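Local atomic coordinates of Lmo2446 protein (Listeria monocytogenes serovar 1/2a, PDB entry 5I0D), a protein that belongs to glycoside hydrolase family 31, combining a TIM-barrel domain with beta-rich flanking domains and a C-terminal family 6 carbohydrate-binding module. Residues E942-H947 against N1055-V1060; V951-D956 against G964-F969; L455-V460 against D532-D537. One frame throughout, in Å; residues are numbered along the deposited sequence.

Contact 1: E942-H947 against N1055-V1060; sequences EAEFGH and NFDHVV. With CA (calcium ion), chain S; GLC (alpha-D-glucopyranose), chain D; GLC (alpha-D-glucopyranose), chain C.
Phe1056 turns one ring face to the methyl group of Ala943: CB lies 4.1 Å from the ring centroid and 14° off the normal, a CH-pi contact. Asp1057 binds the calcium ion twice, through its backbone O at 2.4 Å and its OD1 at 2.3 Å. The same carbonyl accepts a hydrogen bond from Ala943 N (3.3 Å, 158° at the hydrogen), the donor lying above the carbonyl plane. Glu942 gives the ion OE1 at 2.3 Å. Glu944, its CG set between the backbone N and the carbonyl carbon (chi1 58°) and its chain bent at chi2, chelates it with both carboxylate oxygens; the carbonyls of Thr961 and Gly964 bring the coordinating atoms to seven. This is the calcium site of the family 6 carbohydrate-binding module, and the ion probably offsets the repulsion between oxygens as near as Glu944 OE1 and Asp1057 O, 2.9 Å apart. Asp1057 OD2 makes a salt bridge with Arg994, opposite which Asp1057 and His1058 form a classic beta bulge. His1058 pairs with Glu942 in an antiparallel non-hydrogen-bonded bridge (CA to CA 4.3 Å). Their polar ends part: His1058 ND1 bonds Thr961 OG1, Glu942 OE2 bonds Asn916 ND2.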
loop_
_atom_site.group_PDB
_atom_site.type_symbol
_atom_site.label_atom_id
_atom_site.label_comp_id
_atom_site.label_asym_id
_atom_site.label_seq_id
_atom_site.Cartn_x
_atom_site.Cartn_y
_atom_site.Cartn_z
ATOM N N GLU A 942 -0.150 -19.853 -30.188
ATOM C CA GLU A 942 1.063 -20.608 -30.538
ATOM C C GLU A 942 1.013 -22.037 -29.993
ATOM O O GLU A 942 0.738 -22.249 -28.818
ATOM C CB GLU A 942 2.312 -19.902 -30.021
ATOM C CG GLU A 942 2.550 -18.516 -30.602
ATOM C CD GLU A 942 2.676 -18.515 -32.115
ATOM O OE1 GLU A 942 3.039 -19.565 -32.670
ATOM O OE2 GLU A 942 2.420 -17.465 -32.751
ATOM N N ALA A 943 1.278 -23.023 -30.857
ATOM C CA ALA A 943 1.292 -24.422 -30.438
ATOM C C ALA A 943 2.304 -24.664 -29.325
ATOM O O ALA A 943 2.062 -25.433 -28.384
ATOM C CB ALA A 943 1.625 -25.323 -31.632
ATOM N N GLU A 944 3.439 -23.996 -29.455
ATOM C CA GLU A 944 4.516 -24.040 -28.475
ATOM C C GLU A 944 4.099 -23.540 -27.067
ATOM O O GLU A 944 4.726 -23.901 -26.082
ATOM C CB GLU A 944 5.783 -23.317 -29.016
ATOM C CG GLU A 944 5.674 -21.823 -29.431
ATOM C CD GLU A 944 5.328 -21.501 -30.924
ATOM O OE1 GLU A 944 4.606 -22.319 -31.491
ATOM O OE2 GLU A 944 5.784 -20.394 -31.301
ATOM N N PHE A 945 3.050 -22.720 -26.975
ATOM C CA PHE A 945 2.506 -22.281 -25.675
ATOM C C PHE A 945 1.299 -23.105 -25.202
ATOM O O PHE A 945 0.695 -22.792 -24.162
ATOM C CB PHE A 945 2.085 -20.810 -25.731
ATOM C CG PHE A 945 3.183 -19.844 -26.112
ATOM C CD1 PHE A 945 4.531 -20.110 -25.874
ATOM C CD2 PHE A 945 2.847 -18.638 -26.710
ATOM C CE1 PHE A 945 5.509 -19.185 -26.253
ATOM C CE2 PHE A 945 3.817 -17.705 -27.065
ATOM C CZ PHE A 945 5.139 -17.975 -26.835
ATOM N N GLY A 946 0.935 -24.143 -25.953
ATOM C CA GLY A 946 -0.167 -25.003 -25.585
ATOM C C GLY A 946 0.200 -25.951 -24.462
ATOM O O GLY A 946 1.371 -26.057 -24.052
ATOM N N HIS A 947 -0.808 -26.648 -23.963
ATOM C CA HIS A 947 -0.578 -27.727 -23.020
ATOM C C HIS A 947 -0.137 -28.938 -23.813
ATOM O O HIS A 947 -0.920 -29.480 -24.600
ATOM C CB HIS A 947 -1.839 -28.047 -22.216
ATOM C CG HIS A 947 -2.269 -26.952 -21.284
ATOM N ND1 HIS A 947 -1.458 -25.890 -20.938
ATOM C CD2 HIS A 947 -3.415 -26.787 -20.582
ATOM C CE1 HIS A 947 -2.095 -25.107 -20.088
ATOM N NE2 HIS A 947 -3.283 -25.629 -19.851
ATOM N N ASN A 1055 5.233 -30.371 -38.425
ATOM C CA ASN A 1055 5.621 -29.340 -37.480
ATOM C C ASN A 1055 4.435 -28.422 -37.355
ATOM O O ASN A 1055 3.916 -27.971 -38.373
ATOM C CB ASN A 1055 6.849 -28.605 -37.986
ATOM C CG ASN A 1055 8.087 -29.478 -37.945
ATOM O OD1 ASN A 1055 8.126 -30.485 -37.231
ATOM N ND2 ASN A 1055 9.102 -29.104 -38.712
ATOM N N PHE A 1056 4.008 -28.143 -36.125
ATOM C CA PHE A 1056 2.731 -27.452 -35.847
ATOM C C PHE A 1056 3.067 -26.074 -35.274
ATOM O O PHE A 1056 3.600 -25.968 -34.182
ATOM C CB PHE A 1056 1.939 -28.320 -34.868
ATOM C CG PHE A 1056 0.547 -27.826 -34.507
ATOM C CD1 PHE A 1056 -0.109 -26.792 -35.192
ATOM C CD2 PHE A 1056 -0.148 -28.474 -33.491
ATOM C CE1 PHE A 1056 -1.392 -26.396 -34.812
ATOM C CE2 PHE A 1056 -1.438 -28.097 -33.131
ATOM C CZ PHE A 1056 -2.057 -27.052 -33.789
ATOM N N ASP A 1057 2.760 -25.028 -36.029
ATOM C CA ASP A 1057 3.211 -23.686 -35.682
ATOM C C ASP A 1057 2.280 -22.946 -34.719
ATOM O O ASP A 1057 2.751 -22.361 -33.701
ATOM C CB ASP A 1057 3.412 -22.852 -36.950
ATOM C CG ASP A 1057 3.911 -21.460 -36.650
ATOM O OD1 ASP A 1057 4.448 -21.254 -35.536
ATOM O OD2 ASP A 1057 3.739 -20.581 -37.519
ATOM N N HIS A 1058 0.992 -22.930 -35.109
ATOM C CA HIS A 1058 -0.062 -22.182 -34.412
ATOM C C HIS A 1058 -1.450 -22.495 -34.944
ATOM O O HIS A 1058 -1.593 -23.102 -36.015
ATOM C CB HIS A 1058 0.182 -20.642 -34.463
ATOM C CG HIS A 1058 -0.011 -19.991 -35.811
ATOM N ND1 HIS A 1058 0.913 -19.122 -36.341
ATOM C CD2 HIS A 1058 -1.042 -20.012 -36.694
ATOM C CE1 HIS A 1058 0.488 -18.668 -37.504
ATOM N NE2 HIS A 1058 -0.697 -19.193 -37.746
ATOM N N VAL A 1059 -2.458 -22.025 -34.206
ATOM C CA VAL A 1059 -3.803 -21.865 -34.752
ATOM C C VAL A 1059 -4.242 -20.419 -34.667
ATOM O O VAL A 1059 -3.820 -19.690 -33.766
ATOM C CB VAL A 1059 -4.858 -22.800 -34.099
ATOM C CG1 VAL A 1059 -4.433 -24.250 -34.223
ATOM C CG2 VAL A 1059 -5.129 -22.481 -32.649
ATOM N N VAL A 1060 -5.110 -20.027 -35.586
ATOM C CA VAL A 1060 -5.721 -18.708 -35.608
ATOM C C VAL A 1060 -7.219 -18.947 -35.712
ATOM O O VAL A 1060 -7.661 -19.810 -36.486
ATOM C CB VAL A 1060 -5.226 -17.875 -36.809
ATOM C CG1 VAL A 1060 -6.075 -16.631 -37.031
ATOM C CG2 VAL A 1060 -3.766 -17.497 -36.632
HETATM CA CA CA S . 4.712 -21.051 -33.235
HETATM C C1 GLC D . 12.463 -33.714 -40.211
HETATM C C2 GLC D . 12.242 -32.220 -40.011
HETATM C C3 GLC D . 11.685 -31.929 -38.623
HETATM C C4 GLC D . 10.409 -32.733 -38.396
HETATM C C5 GLC D . 10.678 -34.208 -38.685
HETATM C C6 GLC D . 9.434 -35.068 -38.575
HETATM O O2 GLC D . 13.455 -31.484 -40.215
HETATM O O3 GLC D . 11.441 -30.528 -38.524
HETATM O O4 GLC D . 9.974 -32.571 -37.042
HETATM O O5 GLC D . 11.215 -34.379 -40.004
HETATM O O6 GLC D . 9.871 -36.426 -38.665
HETATM C C1 GLC C . 7.430 -22.671 -24.347
HETATM C C2 GLC C . 8.266 -22.164 -25.527
HETATM C C3 GLC C . 9.372 -21.232 -25.062
HETATM C C4 GLC C . 8.821 -20.133 -24.156
HETATM C C5 GLC C . 7.971 -20.718 -23.042
HETATM C C6 GLC C . 7.302 -19.628 -22.234
HETATM O O1 GLC C . 8.183 -23.548 -23.503
HETATM O O2 GLC C . 8.841 -23.263 -26.243
HETATM O O3 GLC C . 9.985 -20.622 -26.204
HETATM O O4 GLC C . 9.901 -19.382 -23.597
HETATM O O5 GLC C . 6.940 -21.561 -23.581
HETATM O O6 GLC C . 6.643 -20.284 -21.155
#

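Contact 2: V951-D956 against G964-F969; sequences VTTASD and GFVAGF. With CA (calcium ion), chain S.
The carbonyl oxygen of Ala954 is gripped by two groups of segment 964-969: Phe965 N donates a hydrogen bond to Ala954 O at 2.9 Å, and Gly964 CA adds a CA-H...O contact. The aromatic ring of Phe965 packs closely beneath the same atom, so that Ala954 O sits 3.5 Å above the ring plane, over its centre. That placement follows from the first torsion of Phe965, 47°, which sets CG between the backbone N and the carbonyl carbon and folds the ring back across the facing strand. In return Ala954 N donates to Phe965 O, also at 2.9 Å, completing an antiparallel hydrogen-bonded pair. Asp956 meets the ring at its edge: OD1 lies 3.5 Å from Phe965 CZ, the carboxylate turned only 25° from the ring plane. Trp1026 makes an edge-to-face contact with the same ring.

Farther along, Ala967 N binds Thr952 O at 3.0 Å and 174°, nearly straight and in the carbonyl plane. Beyond this bond the backbones are joined through a water, which accepts from Thr952 N at 2.9 Å and donates to Ala967 O at 2.8 Å. The apolar part is close-fitting. Val951 CG2 presses on Val966 CG1 at 3.4 Å, a close carbon-carbon approach, and also reaches Phe969 CB; the two valine side chains lie roughly perpendicular, with Val976 touching both. On another flank the methyl groups of Ala954 and Ala967 meet. Two direct backbone bonds within one pair, one bond beyond it and a connection of ten residues (955-964) between the paired strands define a short beta hairpin, which gives Gly964 O to the calcium site and Thr953 and Gly968 to two separate glycan pockets of the family 6 carbohydrate-binding module.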
loop_
_atom_site.group_PDB
_atom_site.type_symbol
_atom_site.label_atom_id
_atom_site.label_comp_id
_atom_site.label_asym_id
_atom_site.label_seq_id
_atom_site.Cartn_x
_atom_site.Cartn_y
_atom_site.Cartn_z
ATOM N N VAL A 951 5.189 -34.436 -26.312
ATOM C CA VAL A 951 5.645 -33.782 -27.519
ATOM C C VAL A 951 6.482 -32.577 -27.095
ATOM O O VAL A 951 6.281 -32.040 -26.013
ATOM C CB VAL A 951 4.437 -33.443 -28.434
ATOM C CG1 VAL A 951 3.721 -32.178 -27.988
ATOM C CG2 VAL A 951 4.873 -33.371 -29.887
ATOM N N THR A 952 7.441 -32.196 -27.927
ATOM C CA THR A 952 8.351 -31.106 -27.619
ATOM C C THR A 952 8.378 -30.103 -28.756
ATOM O O THR A 952 7.730 -30.298 -29.795
ATOM C CB THR A 952 9.781 -31.615 -27.322
ATOM O OG1 THR A 952 10.227 -32.472 -28.381
ATOM C CG2 THR A 952 9.803 -32.361 -25.981
ATOM N N THR A 953 9.101 -29.011 -28.514
ATOM C CA THR A 953 9.178 -27.896 -29.425
ATOM C C THR A 953 10.532 -27.845 -30.137
ATOM O O THR A 953 11.511 -28.449 -29.704
ATOM C CB THR A 953 8.914 -26.569 -28.672
ATOM O OG1 THR A 953 9.921 -26.355 -27.685
ATOM C CG2 THR A 953 7.549 -26.600 -27.979
ATOM N N ALA A 954 10.554 -27.144 -31.260
ATOM C CA ALA A 954 11.797 -26.826 -31.968
ATOM C C ALA A 954 11.650 -25.504 -32.705
ATOM O O ALA A 954 10.562 -24.901 -32.735
ATOM C CB ALA A 954 12.165 -27.940 -32.935
ATOM N N SER A 955 12.746 -25.058 -33.304
ATOM C CA SER A 955 12.749 -23.805 -34.067
ATOM C C SER A 955 13.782 -23.793 -35.210
ATOM O O SER A 955 14.312 -22.725 -35.578
ATOM C CB SER A 955 12.995 -22.643 -33.099
ATOM O OG SER A 955 14.242 -22.795 -32.467
ATOM N N ASP A 956 14.027 -24.972 -35.792
ATOM C CA ASP A 956 15.123 -25.162 -36.747
ATOM C C ASP A 956 14.705 -25.027 -38.220
ATOM O O ASP A 956 15.529 -25.234 -39.111
ATOM C CB ASP A 956 15.889 -26.487 -36.482
ATOM C CG ASP A 956 15.014 -27.732 -36.609
ATOM O OD1 ASP A 956 13.807 -27.644 -36.331
ATOM O OD2 ASP A 956 15.541 -28.804 -36.976
ATOM N N GLY A 964 8.715 -20.762 -31.938
ATOM C CA GLY A 964 8.978 -22.015 -32.640
ATOM C C GLY A 964 7.718 -22.746 -33.030
ATOM O O GLY A 964 6.744 -22.123 -33.439
ATOM N N PHE A 965 7.748 -24.072 -32.906
ATOM C CA PHE A 965 6.631 -24.925 -33.300
ATOM C C PHE A 965 6.716 -26.224 -32.515
ATOM O O PHE A 965 7.745 -26.515 -31.891
ATOM C CB PHE A 965 6.661 -25.221 -34.803
ATOM C CG PHE A 965 8.024 -25.631 -35.323
ATOM C CD1 PHE A 965 8.441 -26.966 -35.282
ATOM C CD2 PHE A 965 8.877 -24.687 -35.869
ATOM C CE1 PHE A 965 9.677 -27.336 -35.774
ATOM C CE2 PHE A 965 10.130 -25.046 -36.344
ATOM C CZ PHE A 965 10.531 -26.375 -36.296
ATOM N N VAL A 966 5.634 -26.997 -32.536
ATOM C CA VAL A 966 5.656 -28.328 -31.961
ATOM C C VAL A 966 6.158 -29.265 -33.051
ATOM O O VAL A 966 5.630 -29.263 -34.177
ATOM C CB VAL A 966 4.283 -28.758 -31.418
ATOM C CG1 VAL A 966 4.283 -30.238 -31.048
ATOM C CG2 VAL A 966 3.910 -27.912 -30.209
ATOM N N ALA A 967 7.168 -30.059 -32.713
ATOM C CA ALA A 967 7.931 -30.846 -33.694
ATOM C C ALA A 967 7.476 -32.308 -33.807
ATOM O O ALA A 967 7.454 -33.028 -32.810
ATOM C CB ALA A 967 9.406 -30.824 -33.326
ATOM N N GLY A 968 7.131 -32.745 -35.020
ATOM C CA GLY A 968 6.835 -34.168 -35.278
ATOM C C GLY A 968 5.404 -34.550 -34.948
ATOM O O GLY A 968 4.583 -34.785 -35.848
ATOM N N PHE A 969 5.114 -34.650 -33.654
ATOM C CA PHE A 969 3.753 -34.813 -33.176
ATOM C C PHE A 969 3.101 -36.022 -33.842
ATOM O O PHE A 969 1.993 -35.943 -34.348
ATOM C CB PHE A 969 2.994 -33.505 -33.455
ATOM C CG PHE A 969 1.580 -33.450 -32.929
ATOM C CD1 PHE A 969 1.109 -34.303 -31.922
ATOM C CD2 PHE A 969 0.715 -32.513 -33.445
ATOM C CE1 PHE A 969 -0.200 -34.199 -31.466
ATOM C CE2 PHE A 969 -0.593 -32.418 -33.013
ATOM C CZ PHE A 969 -1.052 -33.255 -32.019
HETATM CA CA CA S . 4.712 -21.051 -33.235
HETATM O O HOH W 1 8.419 -33.592 -30.245
#

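Contact 3: L455-V460 against D532-D537; sequences LWQVPV and DGFKTD. With GLC (alpha-D-glucopyranose), chain F; GLC (alpha-D-glucopyranose), chain B.
A carboxylate stands nearly upright against an indole: Trp456 NE1 donates to Asp537 OD2 at 2.8 Å, although the ring and carboxylate planes are 80° apart. OD2 accepts the N-H with its anti lone pair, on the side away from OD1, and the bond is bent, 148° at the hydrogen and with the oxygen somewhat off the ring plane. Asp537 OD2 also lies 3.0 Å from O5 of one glucopyranose, so the indole bond is consistent with holding in place the oxygen that lies near the sugar. C5 of a second glucopyranose lies over one face of Trp456, 3.8 Å above the ring plane and toward its rim.

Lys535 runs alongside the same indole, its CD 4.0 Å from Trp456 CD1 at the ring edge. With every side-chain torsion near 180°, it is fully extended and carries NZ to a salt bridge with Glu400 and a weak hydrogen bond to the O3 of the first sugar. Behind these pocket residues the backbones pair in parallel. Lys535 is bracketed by Leu455 and Gln457: Lys535 N donates to Leu455 O, and Gln457 N donates to Lys535 O at 2.9 Å. Asp537 N then bonds Gln457 O at 3.0 Å, tying the backbone of the carboxylate residue directly to the neighbouring strand.

On the reverse face Gln457 lays CG 3.5 Å from Phe534 CD1. Its bent chain lets NE2 return to Trp456 O, while OE1 is held by Tyr570 and Arg522. Strands 452-457 and 533-536 are neighbours in the TIM barrel, their short axes 42° apart, with strand 396-399 next to 452-457 and strand 582-585 next to 533-536; helix 523-529 packs on Leu455 and Phe534, and helix 555-577 on Pro459 and Thr536.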
loop_
_atom_site.group_PDB
_atom_site.type_symbol
_atom_site.label_atom_id
_atom_site.label_comp_id
_atom_site.label_asym_id
_atom_site.label_seq_id
_atom_site.Cartn_x
_atom_site.Cartn_y
_atom_site.Cartn_z
ATOM N N LEU A 455 17.662 13.495 2.454
ATOM C CA LEU A 455 18.411 13.337 3.714
ATOM C C LEU A 455 17.535 12.830 4.865
ATOM O O LEU A 455 16.434 13.325 5.096
ATOM C CB LEU A 455 19.037 14.674 4.125
ATOM C CG LEU A 455 19.995 15.321 3.132
ATOM C CD1 LEU A 455 20.611 16.567 3.767
ATOM C CD2 LEU A 455 21.107 14.375 2.679
ATOM N N TRP A 456 18.058 11.861 5.614
ATOM C CA TRP A 456 17.384 11.298 6.779
ATOM C C TRP A 456 17.209 12.321 7.913
ATOM O O TRP A 456 18.091 13.166 8.171
ATOM C CB TRP A 456 18.202 10.115 7.247
ATOM C CG TRP A 456 17.657 9.232 8.314
ATOM C CD1 TRP A 456 16.880 8.114 8.137
ATOM C CD2 TRP A 456 17.927 9.317 9.707
ATOM N NE1 TRP A 456 16.617 7.521 9.356
ATOM C CE2 TRP A 456 17.247 8.239 10.336
ATOM C CE3 TRP A 456 18.659 10.208 10.500
ATOM C CZ2 TRP A 456 17.308 8.006 11.719
ATOM C CZ3 TRP A 456 18.690 9.986 11.893
ATOM C CH2 TRP A 456 18.023 8.893 12.476
ATOM N N GLN A 457 16.052 12.233 8.553
ATOM C CA GLN A 457 15.628 13.098 9.647
ATOM C C GLN A 457 14.830 12.303 10.679
ATOM O O GLN A 457 14.259 11.252 10.363
ATOM C CB GLN A 457 14.702 14.209 9.130
ATOM C CG GLN A 457 15.361 15.228 8.244
ATOM C CD GLN A 457 16.266 16.165 9.018
ATOM O OE1 GLN A 457 15.819 17.190 9.528
ATOM N NE2 GLN A 457 17.554 15.810 9.126
ATOM N N VAL A 458 14.778 12.851 11.894
ATOM C CA VAL A 458 13.878 12.395 12.967
ATOM C C VAL A 458 13.128 13.614 13.527
ATOM O O VAL A 458 13.566 14.751 13.342
ATOM C CB VAL A 458 14.639 11.647 14.077
ATOM C CG1 VAL A 458 15.017 10.262 13.600
ATOM C CG2 VAL A 458 15.874 12.415 14.518
ATOM N N PRO A 459 12.011 13.382 14.252
ATOM C CA PRO A 459 11.218 14.462 14.803
ATOM C C PRO A 459 11.620 14.876 16.228
ATOM O O PRO A 459 10.890 15.627 16.876
ATOM C CB PRO A 459 9.820 13.854 14.827
ATOM C CG PRO A 459 10.081 12.440 15.178
ATOM C CD PRO A 459 11.332 12.084 14.430
ATOM N N VAL A 460 12.778 14.403 16.679
ATOM C CA VAL A 460 13.184 14.486 18.057
ATOM C C VAL A 460 14.513 15.204 18.117
ATOM O O VAL A 460 15.339 15.032 17.214
ATOM C CB VAL A 460 13.243 13.074 18.684
ATOM C CG1 VAL A 460 14.287 12.179 18.019
ATOM C CG2 VAL A 460 13.456 13.183 20.173
ATOM N N ASP A 532 16.660 17.366 -2.439
ATOM C CA ASP A 532 15.338 17.112 -3.027
ATOM C C ASP A 532 14.336 16.451 -2.079
ATOM O O ASP A 532 13.382 15.825 -2.535
ATOM C CB ASP A 532 15.500 16.287 -4.293
ATOM C CG ASP A 532 16.488 16.916 -5.243
ATOM O OD1 ASP A 532 16.131 17.955 -5.840
ATOM O OD2 ASP A 532 17.627 16.407 -5.359
ATOM N N GLY A 533 14.540 16.596 -0.772
ATOM C CA GLY A 533 13.543 16.168 0.211
ATOM C C GLY A 533 14.158 15.460 1.385
ATOM O O GLY A 533 15.393 15.494 1.585
ATOM N N PHE A 534 13.313 14.789 2.156
ATOM C CA PHE A 534 13.741 14.201 3.419
ATOM C C PHE A 534 13.211 12.785 3.605
ATOM O O PHE A 534 12.079 12.507 3.253
ATOM C CB PHE A 534 13.294 15.074 4.606
ATOM C CG PHE A 534 13.881 16.453 4.611
ATOM C CD1 PHE A 534 15.179 16.668 5.035
ATOM C CD2 PHE A 534 13.125 17.542 4.200
ATOM C CE1 PHE A 534 15.701 17.938 5.071
ATOM C CE2 PHE A 534 13.642 18.825 4.227
ATOM C CZ PHE A 534 14.934 19.026 4.656
ATOM N N LYS A 535 14.040 11.908 4.157
ATOM C CA LYS A 535 13.576 10.626 4.637
ATOM C C LYS A 535 13.214 10.858 6.112
ATOM O O LYS A 535 14.074 10.828 7.005
ATOM C CB LYS A 535 14.617 9.525 4.456
ATOM C CG LYS A 535 14.135 8.194 4.992
ATOM C CD LYS A 535 15.090 7.072 4.661
ATOM C CE LYS A 535 14.562 5.749 5.166
ATOM N NZ LYS A 535 15.478 4.610 4.874
ATOM N N THR A 536 11.942 11.192 6.325
ATOM C CA THR A 536 11.431 11.512 7.648
ATOM C C THR A 536 11.087 10.219 8.381
ATOM O O THR A 536 9.973 9.718 8.294
ATOM C CB THR A 536 10.240 12.477 7.588
ATOM O OG1 THR A 536 9.473 12.248 6.395
ATOM C CG2 THR A 536 10.734 13.914 7.562
ATOM N N ASP A 537 12.063 9.727 9.114
ATOM C CA ASP A 537 11.957 8.462 9.840
ATOM C C ASP A 537 11.344 8.670 11.237
ATOM O O ASP A 537 11.226 9.783 11.721
ATOM C CB ASP A 537 13.362 7.891 9.965
ATOM C CG ASP A 537 13.406 6.397 10.293
ATOM O OD1 ASP A 537 12.412 5.708 10.544
ATOM O OD2 ASP A 537 14.534 5.904 10.319
HETATM C C1 GLC F . 15.511 3.147 11.123
HETATM C C2 GLC F . 14.954 3.009 9.695
HETATM C C3 GLC F . 16.009 2.451 8.745
HETATM C C4 GLC F . 17.263 3.321 8.789
HETATM C C5 GLC F . 17.721 3.562 10.217
HETATM C C6 GLC F . 18.817 4.609 10.271
HETATM O O2 GLC F . 13.738 2.245 9.702
HETATM O O3 GLC F . 15.539 2.436 7.386
HETATM O O4 GLC F . 18.320 2.694 8.048
HETATM O O5 GLC F . 16.664 3.999 11.080
HETATM O O6 GLC F . 19.361 4.487 11.601
HETATM C C1 GLC B . 20.795 4.392 11.543
HETATM C C2 GLC B . 21.327 4.144 12.944
HETATM C C3 GLC B . 21.049 5.352 13.834
HETATM C C4 GLC B . 21.683 6.587 13.186
HETATM C C5 GLC B . 21.161 6.768 11.755
HETATM C C6 GLC B . 21.849 7.915 11.020
HETATM O O2 GLC B . 20.728 2.941 13.435
HETATM O O3 GLC B . 21.646 5.096 15.117
HETATM O O4 GLC B . 21.442 7.760 13.969
HETATM O O5 GLC B . 21.389 5.567 11.009
HETATM O O6 GLC B . 23.230 7.604 10.825
#

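Contacts 1 and 2 form one continuous unit, with centres 9 Å apart and contact 2 nested in the chain loop that contact 1 closes. They share the calcium ion, and neighbouring strands 965-968 and 1054-1062 join them: Phe1056 N lies 2.8 Å from Val966 O, a probable hydrogen bond. Glycans flank this unit; Asn1055 bonds one glucopyranose through OD1 and ND2, while Phe945 and Thr953 belong to another pocket. Contact 3 lies in the TIM barrel, lining a separate glycan pocket with Trp456, Lys535 and Asp537. Its nearest atoms are about 40 Å from contact 1 and about 45 Å from contact 2, so contact 3 touches neither of the other two.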